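Local coordinates for Nrps/pks (Streptomyces albus, PDB 4OPE), which probably acts as a ketosynthase domain of oxazolomycin biosynthesis, catalysing decarboxylative condensation that lengthens the growing chain in an "AT-less" type I polyketide synthase, at residues 36-41 with 224-229; 44-49 with 210-215; 50-55 with 63-68. All blocks are in the same frame, centred on the assembly; numbering follows the deposited sequence.

Contact 1 of 3, residues 36-41 with 224-229; sequences DCVEEV and DGRCRS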
ATOM      1  N   ASP A  36       8.691   9.996  29.666  1.00 45.77           N
ATOM      2  CA  ASP A  36       8.019  10.871  28.744  1.00 44.02           C
ATOM      3  C   ASP A  36       9.067  11.307  27.778  1.00 42.92           C
ATOM      4  O   ASP A  36       9.969  12.036  28.159  1.00 42.70           O
ATOM      5  CB  ASP A  36       7.453  12.060  29.472  1.00 46.10           C
ATOM      6  CG  ASP A  36       6.737  13.013  28.551  1.00 50.76           C
ATOM      7  OD1 ASP A  36       6.860  12.875  27.297  1.00 52.79           O
ATOM      8  OD2 ASP A  36       6.038  13.894  29.105  1.00 53.46           O
ATOM      9  N   CYS A  37       8.942  10.855  26.527  1.00 41.97           N
ATOM     10  CA  CYS A  37       9.976  11.049  25.508  1.00 40.55           C
ATOM     11  C   CYS A  37       9.700  12.209  24.549  1.00 41.15           C
ATOM     12  O   CYS A  37      10.407  12.383  23.552  1.00 42.49           O
ATOM     13  CB  CYS A  37      10.142   9.755  24.714  1.00 40.45           C
ATOM     14  SG  CYS A  37      10.479   8.322  25.767  1.00 42.52           S
ATOM     15  N   VAL A  38       8.679  13.006  24.833  1.00 40.34           N
ATOM     16  CA  VAL A  38       8.326  14.100  23.950  1.00 40.45           C
ATOM     17  C   VAL A  38       9.177  15.339  24.207  1.00 41.07           C
ATOM     18  O   VAL A  38       9.523  15.626  25.331  1.00 42.59           O
ATOM     19  CB  VAL A  38       6.841  14.439  24.082  1.00 39.48           C
ATOM     20  CG1 VAL A  38       6.580  15.781  23.456  1.00 39.73           C
ATOM     21  CG2 VAL A  38       6.000  13.350  23.413  1.00 39.48           C
ATOM     22  N   GLU A  39       9.498  16.069  23.152  1.00 42.56           N
ATOM     23  CA  GLU A  39      10.366  17.254  23.226  1.00 44.25           C
ATOM     24  C   GLU A  39       9.901  18.316  22.213  1.00 43.19           C
ATOM     25  O   GLU A  39       9.126  18.042  21.309  1.00 38.70           O
ATOM     26  CB  GLU A  39      11.835  16.916  22.909  1.00 47.06           C
ATOM     27  CG  GLU A  39      12.586  16.072  23.920  1.00 51.05           C
ATOM     28  CD  GLU A  39      12.862  16.786  25.237  1.00 60.56           C
ATOM     29  OE1 GLU A  39      13.356  16.107  26.186  1.00 65.94           O
ATOM     30  OE2 GLU A  39      12.562  18.008  25.343  1.00 68.14           O
ATOM     31  N   GLU A  40      10.379  19.539  22.415  1.00 46.73           N
ATOM     32  CA  GLU A  40      10.164  20.624  21.488  1.00 48.06           C
ATOM     33  C   GLU A  40      10.870  20.336  20.201  1.00 46.55           C
ATOM     34  O   GLU A  40      11.856  19.633  20.206  1.00 48.15           O
ATOM     35  CB  GLU A  40      10.675  21.939  22.049  1.00 50.38           C
ATOM     36  CG  GLU A  40       9.735  22.511  23.104  1.00 56.17           C
ATOM     37  CD  GLU A  40      10.085  23.935  23.552  1.00 59.76           C
ATOM     38  OE1 GLU A  40      10.820  24.650  22.797  1.00 58.09           O
ATOM     39  OE2 GLU A  40       9.600  24.319  24.659  1.00 57.01           O
ATOM     40  N   VAL A  41      10.361  20.887  19.104  1.00 46.36           N
ATOM     41  CA  VAL A  41      11.037  20.788  17.825  1.00 47.43           C
ATOM     42  C   VAL A  41      12.538  21.111  17.928  1.00 50.39           C
ATOM     43  O   VAL A  41      12.933  22.152  18.436  1.00 54.78           O
ATOM     44  CB  VAL A  41      10.439  21.696  16.742  1.00 46.24           C
ATOM     45  CG1 VAL A  41      11.185  21.435  15.448  1.00 46.26           C
ATOM     46  CG2 VAL A  41       8.949  21.430  16.534  1.00 44.51           C
ATOM     47  N   ASP A 224      -0.863  20.890  24.824  1.00 47.03           N
ATOM     48  CA  ASP A 224       0.339  20.581  25.635  1.00 45.20           C
ATOM     49  C   ASP A 224       1.361  19.713  24.902  1.00 44.69           C
ATOM     50  O   ASP A 224       2.422  19.480  25.382  1.00 50.65           O
ATOM     51  CB  ASP A 224      -0.043  19.939  26.964  1.00 44.02           C
ATOM     52  CG  ASP A 224      -0.870  18.655  26.799  1.00 46.62           C
ATOM     53  OD1 ASP A 224      -1.273  18.231  25.654  1.00 44.36           O
ATOM     54  OD2 ASP A 224      -1.129  18.062  27.868  1.00 47.01           O
ATOM     55  N   GLY A 225       1.070  19.231  23.721  1.00 45.90           N
ATOM     56  CA  GLY A 225       2.035  18.348  23.076  1.00 45.66           C
ATOM     57  C   GLY A 225       2.046  16.950  23.677  1.00 45.06           C
ATOM     58  O   GLY A 225       3.076  16.295  23.682  1.00 41.34           O
ATOM     59  N   ARG A 226       0.890  16.484  24.156  1.00 44.50           N
ATOM     60  CA  ARG A 226       0.795  15.160  24.687  1.00 44.49           C
ATOM     61  C   ARG A 226      -0.387  14.380  24.122  1.00 42.97           C
ATOM     62  O   ARG A 226      -1.368  14.952  23.654  1.00 40.92           O
ATOM     63  CB  ARG A 226       0.690  15.210  26.206  1.00 46.99           C
ATOM     64  CG  ARG A 226       1.808  15.976  26.901  1.00 51.05           C
ATOM     65  CD  ARG A 226       3.197  15.367  26.703  1.00 54.58           C
ATOM     66  NE  ARG A 226       4.187  16.401  26.343  1.00 56.81           N
ATOM     67  CZ  ARG A 226       5.231  16.748  27.077  1.00 54.84           C
ATOM     68  NH1 ARG A 226       6.045  17.700  26.649  1.00 57.08           N
ATOM     69  NH2 ARG A 226       5.464  16.144  28.216  1.00 53.04           N
ATOM     70  N   CYS A 227      -0.231  13.055  24.145  1.00 42.08           N
ATOM     71  CA  CYS A 227      -1.314  12.112  24.015  1.00 40.18           C
ATOM     72  C   CYS A 227      -1.635  11.622  25.413  1.00 38.64           C
ATOM     73  O   CYS A 227      -0.943  10.786  25.941  1.00 36.12           O
ATOM     74  CB  CYS A 227      -0.924  10.918  23.155  1.00 40.31           C
ATOM     75  SG  CYS A 227      -0.538  11.339  21.468  1.00 39.79           S
ATOM     76  N   ARG A 228      -2.715  12.154  25.981  1.00 39.17           N
ATOM     77  CA  ARG A 228      -3.162  11.794  27.298  1.00 38.57           C
ATOM     78  C   ARG A 228      -4.153  10.671  27.162  1.00 38.61           C
ATOM     79  O   ARG A 228      -5.364  10.865  27.312  1.00 38.84           O
ATOM     80  CB  ARG A 228      -3.821  12.998  27.937  1.00 38.05           C
ATOM     81  CG  ARG A 228      -2.957  14.250  27.980  1.00 37.88           C
ATOM     82  CD  ARG A 228      -3.688  15.247  28.840  1.00 37.50           C
ATOM     83  NE  ARG A 228      -3.060  16.534  28.947  1.00 37.34           N
ATOM     84  CZ  ARG A 228      -3.557  17.525  29.700  1.00 40.30           C
ATOM     85  NH1 ARG A 228      -4.683  17.384  30.415  1.00 39.20           N
ATOM     86  NH2 ARG A 228      -2.931  18.683  29.748  1.00 42.74           N
ATOM     87  N   SER A 229      -3.628   9.485  26.887  1.00 39.23           N
ATOM     88  CA  SER A 229      -4.455   8.346  26.470  1.00 37.46           C
ATOM     89  C   SER A 229      -5.418   7.966  27.590  1.00 36.83           C
ATOM     90  O   SER A 229      -4.981   7.592  28.654  1.00 34.92           O
ATOM     91  CB  SER A 229      -3.578   7.156  26.072  1.00 38.17           C
ATOM     92  OG  SER A 229      -2.542   7.515  25.169  1.00 35.98           O
TER

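Contact 2 of 3, residues 44-49 with 210-215; sequences DRWDHG and LKYLQL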
ATOM      1  N   ASP A  44      17.970  21.719  15.006  1.00 59.96           N
ATOM      2  CA  ASP A  44      18.597  21.197  13.785  1.00 58.90           C
ATOM      3  C   ASP A  44      17.639  20.634  12.714  1.00 55.01           C
ATOM      4  O   ASP A  44      18.098  20.236  11.634  1.00 52.10           O
ATOM      5  CB  ASP A  44      19.758  20.236  14.087  1.00 61.76           C
ATOM      6  CG  ASP A  44      19.356  19.014  14.850  1.00 66.72           C
ATOM      7  OD1 ASP A  44      18.194  18.873  15.277  1.00 76.87           O
ATOM      8  OD2 ASP A  44      20.248  18.172  15.041  1.00 68.38           O
ATOM      9  N   ARG A  45      16.333  20.644  12.989  1.00 51.22           N
ATOM     10  CA  ARG A  45      15.342  20.220  12.016  1.00 50.49           C
ATOM     11  C   ARG A  45      14.791  21.412  11.280  1.00 49.50           C
ATOM     12  O   ARG A  45      14.784  21.449  10.065  1.00 47.80           O
ATOM     13  CB  ARG A  45      14.160  19.507  12.693  1.00 53.14           C
ATOM     14  CG  ARG A  45      14.508  18.285  13.492  1.00 55.45           C
ATOM     15  CD  ARG A  45      15.028  17.157  12.626  1.00 56.09           C
ATOM     16  NE  ARG A  45      14.976  15.939  13.428  1.00 55.28           N
ATOM     17  CZ  ARG A  45      14.099  14.953  13.272  1.00 51.01           C
ATOM     18  NH1 ARG A  45      14.166  13.914  14.092  1.00 52.16           N
ATOM     19  NH2 ARG A  45      13.181  14.987  12.306  1.00 49.43           N
ATOM     20  N   TRP A  46      14.259  22.366  12.032  1.00 50.66           N
ATOM     21  CA  TRP A  46      13.786  23.609  11.451  1.00 51.28           C
ATOM     22  C   TRP A  46      13.555  24.599  12.571  1.00 51.73           C
ATOM     23  O   TRP A  46      13.515  24.220  13.754  1.00 50.51           O
ATOM     24  CB  TRP A  46      12.523  23.426  10.588  1.00 50.52           C
ATOM     25  CG  TRP A  46      11.292  23.015  11.332  1.00 49.34           C
ATOM     26  CD1 TRP A  46      10.499  23.803  12.097  1.00 51.11           C
ATOM     27  CD2 TRP A  46      10.693  21.718  11.346  1.00 48.36           C
ATOM     28  NE1 TRP A  46       9.455  23.076  12.616  1.00 48.93           N
ATOM     29  CE2 TRP A  46       9.538  21.797  12.158  1.00 47.88           C
ATOM     30  CE3 TRP A  46      11.018  20.497  10.753  1.00 46.40           C
ATOM     31  CZ2 TRP A  46       8.712  20.704  12.399  1.00 46.08           C
ATOM     32  CZ3 TRP A  46      10.180  19.423  10.971  1.00 44.39           C
ATOM     33  CH2 TRP A  46       9.057  19.528  11.800  1.00 44.72           C
ATOM     34  N   ASP A  47      13.452  25.865  12.172  1.00 53.17           N
ATOM     35  CA  ASP A  47      13.253  26.975  13.065  1.00 56.28           C
ATOM     36  C   ASP A  47      11.757  27.055  13.230  1.00 57.54           C
ATOM     37  O   ASP A  47      11.034  27.504  12.338  1.00 59.45           O
ATOM     38  CB  ASP A  47      13.829  28.252  12.432  1.00 61.16           C
ATOM     39  CG  ASP A  47      13.551  29.532  13.252  1.00 63.35           C
ATOM     40  OD1 ASP A  47      13.144  29.451  14.437  1.00 64.14           O
ATOM     41  OD2 ASP A  47      13.754  30.636  12.677  1.00 66.61           O
ATOM     42  N   HIS A  48      11.282  26.581  14.367  1.00 57.83           N
ATOM     43  CA  HIS A  48       9.864  26.569  14.609  1.00 58.09           C
ATOM     44  C   HIS A  48       9.319  27.969  14.929  1.00 61.41           C
ATOM     45  O   HIS A  48       8.113  28.195  14.813  1.00 66.56           O
ATOM     46  CB  HIS A  48       9.508  25.583  15.711  1.00 53.86           C
ATOM     47  CG  HIS A  48       8.097  25.106  15.628  1.00 50.88           C
ATOM     48  ND1 HIS A  48       7.620  24.410  14.546  1.00 50.69           N
ATOM     49  CD2 HIS A  48       7.051  25.241  16.474  1.00 51.03           C
ATOM     50  CE1 HIS A  48       6.342  24.127  14.728  1.00 51.63           C
ATOM     51  NE2 HIS A  48       5.970  24.620  15.893  1.00 50.00           N
ATOM     52  N   GLY A  49      10.192  28.898  15.322  1.00 62.27           N
ATOM     53  CA  GLY A  49       9.816  30.317  15.441  1.00 62.05           C
ATOM     54  C   GLY A  49       9.065  30.841  14.221  1.00 60.43           C
ATOM     55  O   GLY A  49       8.022  31.449  14.361  1.00 61.27           O
ATOM     56  N   LEU A 210       5.867  21.705   7.209  1.00 43.58           N
ATOM     57  CA  LEU A 210       4.532  21.689   6.578  1.00 41.55           C
ATOM     58  C   LEU A 210       3.553  20.824   7.332  1.00 42.83           C
ATOM     59  O   LEU A 210       2.424  21.237   7.550  1.00 41.30           O
ATOM     60  CB  LEU A 210       4.670  21.206   5.144  1.00 42.38           C
ATOM     61  CG  LEU A 210       3.606  21.306   4.028  1.00 43.94           C
ATOM     62  CD1 LEU A 210       2.504  20.282   4.183  1.00 45.58           C
ATOM     63  CD2 LEU A 210       3.029  22.692   3.955  1.00 44.60           C
ATOM     64  N   LYS A 211       3.984  19.624   7.774  1.00 45.44           N
ATOM     65  CA  LYS A 211       3.086  18.713   8.518  1.00 43.52           C
ATOM     66  C   LYS A 211       2.469  19.389   9.746  1.00 41.71           C
ATOM     67  O   LYS A 211       1.316  19.153  10.097  1.00 38.58           O
ATOM     68  CB  LYS A 211       3.810  17.456   8.989  1.00 44.38           C
ATOM     69  CG  LYS A 211       2.877  16.504   9.761  1.00 45.92           C
ATOM     70  CD  LYS A 211       3.394  15.088   9.929  1.00 44.20           C
ATOM     71  CE  LYS A 211       4.411  14.995  11.054  1.00 44.72           C
ATOM     72  NZ  LYS A 211       5.177  13.708  10.999  1.00 48.65           N
ATOM     73  N   TYR A 212       3.262  20.211  10.415  1.00 41.60           N
ATOM     74  CA  TYR A 212       2.800  20.849  11.637  1.00 41.60           C
ATOM     75  C   TYR A 212       1.788  21.921  11.295  1.00 43.14           C
ATOM     76  O   TYR A 212       0.869  22.112  12.056  1.00 45.25           O
ATOM     77  CB  TYR A 212       3.978  21.370  12.474  1.00 41.78           C
ATOM     78  CG  TYR A 212       4.554  20.318  13.424  1.00 42.97           C
ATOM     79  CD1 TYR A 212       5.313  19.217  12.964  1.00 44.08           C
ATOM     80  CD2 TYR A 212       4.312  20.398  14.760  1.00 43.23           C
ATOM     81  CE1 TYR A 212       5.813  18.261  13.855  1.00 42.98           C
ATOM     82  CE2 TYR A 212       4.792  19.453  15.649  1.00 44.01           C
ATOM     83  CZ  TYR A 212       5.545  18.390  15.215  1.00 43.00           C
ATOM     84  OH  TYR A 212       5.996  17.510  16.188  1.00 40.42           O
ATOM     85  N   LEU A 213       1.906  22.576  10.135  1.00 43.85           N
ATOM     86  CA  LEU A 213       0.850  23.512   9.706  1.00 46.01           C
ATOM     87  C   LEU A 213      -0.439  22.833   9.280  1.00 44.32           C
ATOM     88  O   LEU A 213      -1.518  23.204   9.707  1.00 47.59           O
ATOM     89  CB  LEU A 213       1.329  24.452   8.602  1.00 47.22           C
ATOM     90  CG  LEU A 213       2.413  25.391   9.120  1.00 50.94           C
ATOM     91  CD1 LEU A 213       2.938  26.154   7.954  1.00 55.28           C
ATOM     92  CD2 LEU A 213       1.919  26.366  10.170  1.00 53.14           C
ATOM     93  N   GLN A 214      -0.321  21.835   8.435  1.00 44.28           N
ATOM     94  CA  GLN A 214      -1.463  21.005   8.058  1.00 44.44           C
ATOM     95  C   GLN A 214      -2.202  20.493   9.315  1.00 42.17           C
ATOM     96  O   GLN A 214      -3.416  20.586   9.425  1.00 40.82           O
ATOM     97  CB  GLN A 214      -0.936  19.835   7.243  1.00 48.11           C
ATOM     98  CG  GLN A 214      -1.658  19.493   5.981  1.00 52.05           C
ATOM     99  CD  GLN A 214      -0.847  18.554   5.088  1.00 61.79           C
ATOM    100  OE1 GLN A 214       0.150  17.909   5.515  1.00 66.06           O
ATOM    101  NE2 GLN A 214      -1.266  18.468   3.819  1.00 66.00           N
ATOM    102  N   LEU A 215      -1.473  19.962  10.288  1.00 40.79           N
ATOM    103  CA  LEU A 215      -2.150  19.408  11.435  1.00 39.94           C
ATOM    104  C   LEU A 215      -2.732  20.551  12.320  1.00 39.75           C
ATOM    105  O   LEU A 215      -3.800  20.388  12.914  1.00 37.53           O
ATOM    106  CB  LEU A 215      -1.239  18.452  12.240  1.00 38.21           C
ATOM    107  CG  LEU A 215      -0.840  17.094  11.622  1.00 38.40           C
ATOM    108  CD1 LEU A 215       0.109  16.341  12.549  1.00 37.69           C
ATOM    109  CD2 LEU A 215      -2.000  16.186  11.244  1.00 36.94           C
TER

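Contact 3 of 3, residues 50-55 with 63-68; sequences RFYDPD and YAKWGG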
ATOM      1  N   ARG A  50       9.558  30.549  13.015  1.00 60.40           N
ATOM      2  CA  ARG A  50       8.899  31.012  11.766  1.00 59.65           C
ATOM      3  C   ARG A  50       7.446  30.602  11.602  1.00 57.72           C
ATOM      4  O   ARG A  50       6.767  31.149  10.741  1.00 61.29           O
ATOM      5  CB  ARG A  50       9.612  30.503  10.508  1.00 60.80           C
ATOM      6  CG  ARG A  50      11.117  30.452  10.614  1.00 67.15           C
ATOM      7  CD  ARG A  50      11.780  31.104   9.420  1.00 73.42           C
ATOM      8  NE  ARG A  50      11.470  30.465   8.131  1.00 74.10           N
ATOM      9  CZ  ARG A  50      12.371  29.853   7.357  1.00 76.17           C
ATOM     10  NH1 ARG A  50      11.997  29.329   6.185  1.00 76.22           N
ATOM     11  NH2 ARG A  50      13.651  29.753   7.743  1.00 75.01           N
ATOM     12  N   PHE A  51       7.002  29.600  12.361  1.00 58.14           N
ATOM     13  CA  PHE A  51       5.719  28.934  12.134  1.00 56.81           C
ATOM     14  C   PHE A  51       4.844  28.830  13.374  1.00 57.17           C
ATOM     15  O   PHE A  51       3.700  28.374  13.272  1.00 56.62           O
ATOM     16  CB  PHE A  51       5.947  27.508  11.645  1.00 55.95           C
ATOM     17  CG  PHE A  51       7.011  27.375  10.600  1.00 56.13           C
ATOM     18  CD1 PHE A  51       6.824  27.895   9.320  1.00 55.99           C
ATOM     19  CD2 PHE A  51       8.180  26.704  10.879  1.00 55.60           C
ATOM     20  CE1 PHE A  51       7.803  27.767   8.348  1.00 54.01           C
ATOM     21  CE2 PHE A  51       9.152  26.570   9.907  1.00 56.40           C
ATOM     22  CZ  PHE A  51       8.968  27.110   8.644  1.00 54.31           C
ATOM     23  N   TYR A  52       5.373  29.225  14.531  1.00 56.00           N
ATOM     24  CA  TYR A  52       4.671  29.044  15.788  1.00 59.03           C
ATOM     25  C   TYR A  52       3.873  30.283  16.194  1.00 64.66           C
ATOM     26  O   TYR A  52       4.344  31.413  16.047  1.00 68.09           O
ATOM     27  CB  TYR A  52       5.682  28.748  16.882  1.00 59.78           C
ATOM     28  CG  TYR A  52       5.110  28.501  18.266  1.00 57.49           C
ATOM     29  CD1 TYR A  52       4.254  27.430  18.510  1.00 55.15           C
ATOM     30  CD2 TYR A  52       5.479  29.301  19.343  1.00 57.02           C
ATOM     31  CE1 TYR A  52       3.749  27.194  19.776  1.00 53.96           C
ATOM     32  CE2 TYR A  52       4.992  29.063  20.619  1.00 55.51           C
ATOM     33  CZ  TYR A  52       4.130  28.012  20.823  1.00 55.30           C
ATOM     34  OH  TYR A  52       3.670  27.766  22.080  1.00 56.58           O
ATOM     35  N   ASP A  53       2.665  30.061  16.701  1.00 63.72           N
ATOM     36  CA  ASP A  53       1.897  31.101  17.379  1.00 62.57           C
ATOM     37  C   ASP A  53       1.044  30.344  18.383  1.00 60.97           C
ATOM     38  O   ASP A  53       0.255  29.470  17.991  1.00 56.82           O
ATOM     39  CB  ASP A  53       1.039  31.935  16.400  1.00 62.58           C
ATOM     40  CG  ASP A  53       0.259  33.089  17.093  1.00 61.53           C
ATOM     41  OD1 ASP A  53      -0.233  32.932  18.224  1.00 56.59           O
ATOM     42  OD2 ASP A  53       0.117  34.173  16.477  1.00 67.10           O
ATOM     43  N   PRO A  54       1.193  30.679  19.677  1.00 61.90           N
ATOM     44  CA  PRO A  54       0.495  29.903  20.690  1.00 62.25           C
ATOM     45  C   PRO A  54      -1.005  30.071  20.631  1.00 63.02           C
ATOM     46  O   PRO A  54      -1.700  29.327  21.309  1.00 65.71           O
ATOM     47  CB  PRO A  54       1.029  30.448  22.025  1.00 63.54           C
ATOM     48  CG  PRO A  54       2.037  31.504  21.686  1.00 65.89           C
ATOM     49  CD  PRO A  54       1.868  31.862  20.243  1.00 63.86           C
ATOM     50  N   ASP A  55      -1.504  31.037  19.861  1.00 62.71           N
ATOM     51  CA  ASP A  55      -2.947  31.189  19.662  1.00 64.41           C
ATOM     52  C   ASP A  55      -3.439  30.250  18.564  1.00 61.84           C
ATOM     53  O   ASP A  55      -2.987  30.356  17.421  1.00 58.32           O
ATOM     54  CB  ASP A  55      -3.310  32.641  19.314  1.00 67.19           C
ATOM     55  CG  ASP A  55      -4.823  32.905  19.353  1.00 68.74           C
ATOM     56  OD1 ASP A  55      -5.618  31.965  19.583  1.00 65.41           O
ATOM     57  OD2 ASP A  55      -5.218  34.071  19.140  1.00 71.73           O
ATOM     58  N   TYR A  63       0.024  25.955  16.607  1.00 43.31           N
ATOM     59  CA  TYR A  63      -0.110  26.388  18.015  1.00 44.46           C
ATOM     60  C   TYR A  63       0.604  25.404  19.000  1.00 45.41           C
ATOM     61  O   TYR A  63       0.440  25.481  20.219  1.00 43.35           O
ATOM     62  CB  TYR A  63      -1.597  26.558  18.357  1.00 43.19           C
ATOM     63  CG  TYR A  63      -2.420  25.324  18.070  1.00 41.87           C
ATOM     64  CD1 TYR A  63      -2.479  24.297  18.971  1.00 42.10           C
ATOM     65  CD2 TYR A  63      -3.142  25.196  16.902  1.00 42.04           C
ATOM     66  CE1 TYR A  63      -3.231  23.156  18.716  1.00 42.71           C
ATOM     67  CE2 TYR A  63      -3.898  24.066  16.628  1.00 40.89           C
ATOM     68  CZ  TYR A  63      -3.938  23.033  17.536  1.00 42.87           C
ATOM     69  OH  TYR A  63      -4.684  21.869  17.290  1.00 42.57           O
ATOM     70  N   ALA A  64       1.378  24.463  18.455  1.00 46.08           N
ATOM     71  CA  ALA A  64       2.165  23.563  19.269  1.00 45.96           C
ATOM     72  C   ALA A  64       3.523  23.369  18.623  1.00 46.49           C
ATOM     73  O   ALA A  64       3.710  23.620  17.418  1.00 44.63           O
ATOM     74  CB  ALA A  64       1.447  22.228  19.452  1.00 46.33           C
ATOM     75  N   LYS A  65       4.449  22.884  19.449  1.00 47.11           N
ATOM     76  CA  LYS A  65       5.864  22.889  19.148  1.00 47.20           C
ATOM     77  C   LYS A  65       6.589  21.627  19.642  1.00 47.33           C
ATOM     78  O   LYS A  65       7.800  21.656  19.881  1.00 49.08           O
ATOM     79  CB  LYS A  65       6.470  24.116  19.800  1.00 47.93           C
ATOM     80  CG  LYS A  65       6.075  24.267  21.255  1.00 50.57           C
ATOM     81  CD  LYS A  65       6.822  25.408  21.913  1.00 53.60           C
ATOM     82  CE  LYS A  65       6.460  25.516  23.377  1.00 56.54           C
ATOM     83  NZ  LYS A  65       7.414  26.383  24.118  1.00 60.42           N
ATOM     84  N   TRP A  66       5.865  20.518  19.755  1.00 44.72           N
ATOM     85  CA  TRP A  66       6.400  19.316  20.357  1.00 42.33           C
ATOM     86  C   TRP A  66       6.332  18.161  19.391  1.00 41.62           C
ATOM     87  O   TRP A  66       5.542  18.180  18.432  1.00 39.90           O
ATOM     88  CB  TRP A  66       5.606  18.956  21.598  1.00 42.50           C
ATOM     89  CG  TRP A  66       5.619  20.027  22.671  1.00 46.20           C
ATOM     90  CD1 TRP A  66       6.617  20.275  23.588  1.00 47.83           C
ATOM     91  CD2 TRP A  66       4.588  20.969  22.950  1.00 46.02           C
ATOM     92  NE1 TRP A  66       6.271  21.323  24.392  1.00 47.77           N
ATOM     93  CE2 TRP A  66       5.029  21.763  24.036  1.00 47.44           C
ATOM     94  CE3 TRP A  66       3.348  21.231  22.380  1.00 47.61           C
ATOM     95  CZ2 TRP A  66       4.265  22.783  24.575  1.00 47.96           C
ATOM     96  CZ3 TRP A  66       2.584  22.264  22.905  1.00 50.92           C
ATOM     97  CH2 TRP A  66       3.050  23.028  24.001  1.00 50.08           C
ATOM     98  N   GLY A  67       7.163  17.150  19.661  1.00 39.34           N
ATOM     99  CA  GLY A  67       7.043  15.872  18.990  1.00 38.07           C
ATOM    100  C   GLY A  67       7.846  14.766  19.628  1.00 38.69           C
ATOM    101  O   GLY A  67       8.629  15.005  20.566  1.00 39.52           O
ATOM    102  N   GLY A  68       7.646  13.545  19.118  1.00 37.61           N
ATOM    103  CA  GLY A  68       8.560  12.424  19.393  1.00 35.46           C
ATOM    104  C   GLY A  68       9.613  12.349  18.327  1.00 34.83           C
ATOM    105  O   GLY A  68       9.303  12.019  17.198  1.00 36.79           O
TER

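Contact 1 of 3, residues 36-41 with 224-229
Gly225 and Arg226 face Val38 and Asp36 where the loop after helix 210-217 passes residues 36-38, beside strand 39-40. Just ahead of them, Asp224 shapes the loop: its OD1 accepts the backbone N of Arg226 in an Asx turn, while OD2 takes both NE and NH2 of Arg228 in a side-on grip lying in the guanidinium plane. Gly225 follows with a positive phi of 76°, at which a side chain would jam against the carbonyl oxygen of Asp224, and its own carbonyl turns to Val38, whose CG1 comes to 3.5 Å from Gly225 O. That methyl group lies anti to the backbone N (chi1 165°), the torsion that directs it at the loop.

Arg226 carries most of the contact. Its chain bends at chi2 and chi3 and folds back on the peptide before it, where Arg226 NE donates to Gly225 O at 2.9 Å; the acceptor lies close to the guanidinium plane, but the donor stands well above the carbonyl plane. Val38 CB lies over one face of the guanidinium, off toward its rim, and Val38 CG1 sits 3.8 Å from Arg226 NH1. Arg226 NH2 reaches Asp36 OD2 at 2.5 Å, a salt bridge through one oxygen, with carboxylate and guanidinium planes 89° apart rather than paired flat. The other oxygen, Asp36 OD1, accepts Val38 N at 3.1 Å in a second Asx turn. Trp66 adds a cation-pi contact to Arg226, and His378 touches both Asp36 and Arg226.

The guanidinium is thus held by a carboxylate, a carbonyl, an aliphatic side chain and an indole. Asp36, its backbone bond already fixing the carboxylate, would probably offset much of the arginine charge, tying together two loops 183 residues apart.

Contact 2 of 3, residues 44-49 with 210-215
Trp46 and His48 both turn ring edges toward the face of Tyr212, the residue of helix 210-217 that meets this loop. The benzo side of the indole makes the closer approach, with Trp46 CZ2 3.8 Å from Tyr212 CD1 and Trp46 CH2 4.0 Å from Tyr212 CE1. This pair is an offset edge-to-face stack, the planes at 65°. His48 forms a second one at a steeper 78°, with His48 CE1 reaching 4.2 Å from Tyr212 CD2.

One shell out, the two loop rings are fixed against each other: Trp46 NE1 donates to His48 ND1 over 3.0 Å, almost straight and near the plane of both rings. A chi1 of 66° places the indole between its backbone N and carbonyl carbon and swings it toward the helix. The polar ends of His48 and Tyr212 bond to the backbone of segment 63-68, His48 NE2 to Ala64 O and Tyr212 OH to Trp66 O. On the same helix as Tyr212, Leu210 and Leu213 pack on Ala147 and Ala140 of the second subunit.

A leucine in place of Trp46 would probably leave His48 ND1 without its donor, its ring freer to turn, and part of the Tyr212 face uncovered. With ND1 accepting and NE2 facing a carbonyl, His48 is probably neutral and protonated on NE2.

Contact 3 of 3, residues 50-55 with 63-68
The ring of Tyr52 lies against the backbone of Tyr63 and Ala64, and this is the compact part of the contact. With CG turned opposite the backbone N (chi1 -179°), the ring reaches across until Tyr52 CE1 comes 3.7 Å from Tyr63 C, while Ala64 N lies at the ring edge. Over one face runs the extended chain of Lys65 in a CH-pi contact, Lys65 CD standing 4.3 Å from the centroid of the Tyr52 ring; Pro54 N lies over the opposite face, toward its rim. Lys65 CG also sits over the centre of the Trp66 indole, leaving the lysine chain between two aromatic rings, with NZ going on to a salt bridge with Glu40. Alongside, Asp53 O accepts a CA-H...O contact from Tyr63 CA at 3.1 Å.

Toward solvent the packing thins. Pro54 and Asp55 point their side chains away and meet Tyr63 CB only through backbone atoms, at 4.0 Å for Pro54 O. The tyrosine ring itself leads off to Leu221, whose O its hydroxyl bonds. Asp53 OD1 takes the backbone N of Asp55 over 2.8 Å, an Asx turn in the loop that joins the two-stranded antiparallel ribbon of strands 39-40 and 66-67.

The three contacts gather on one side of the subunit, about 20 to 28 Å from the chain's centre, all within the N-terminal beta-ketoacyl synthase part of the chain. Contacts 2 and 3 have centres about 8 Å apart, contacts 1 and 3 about 12 Å, and contacts 1 and 2 about 15 Å. The residues of contact 3 fall between those of contact 2, and these between those of contact 1. Strands 39-40 and 66-67 join contacts 1 and 3 in a small antiparallel sheet, apart from the large mixed one. Helix 210-217 and the loop after it supply the far partners of contacts 2 and 1, so the 36-68 region is fastened to one continuous element that also reaches the second subunit.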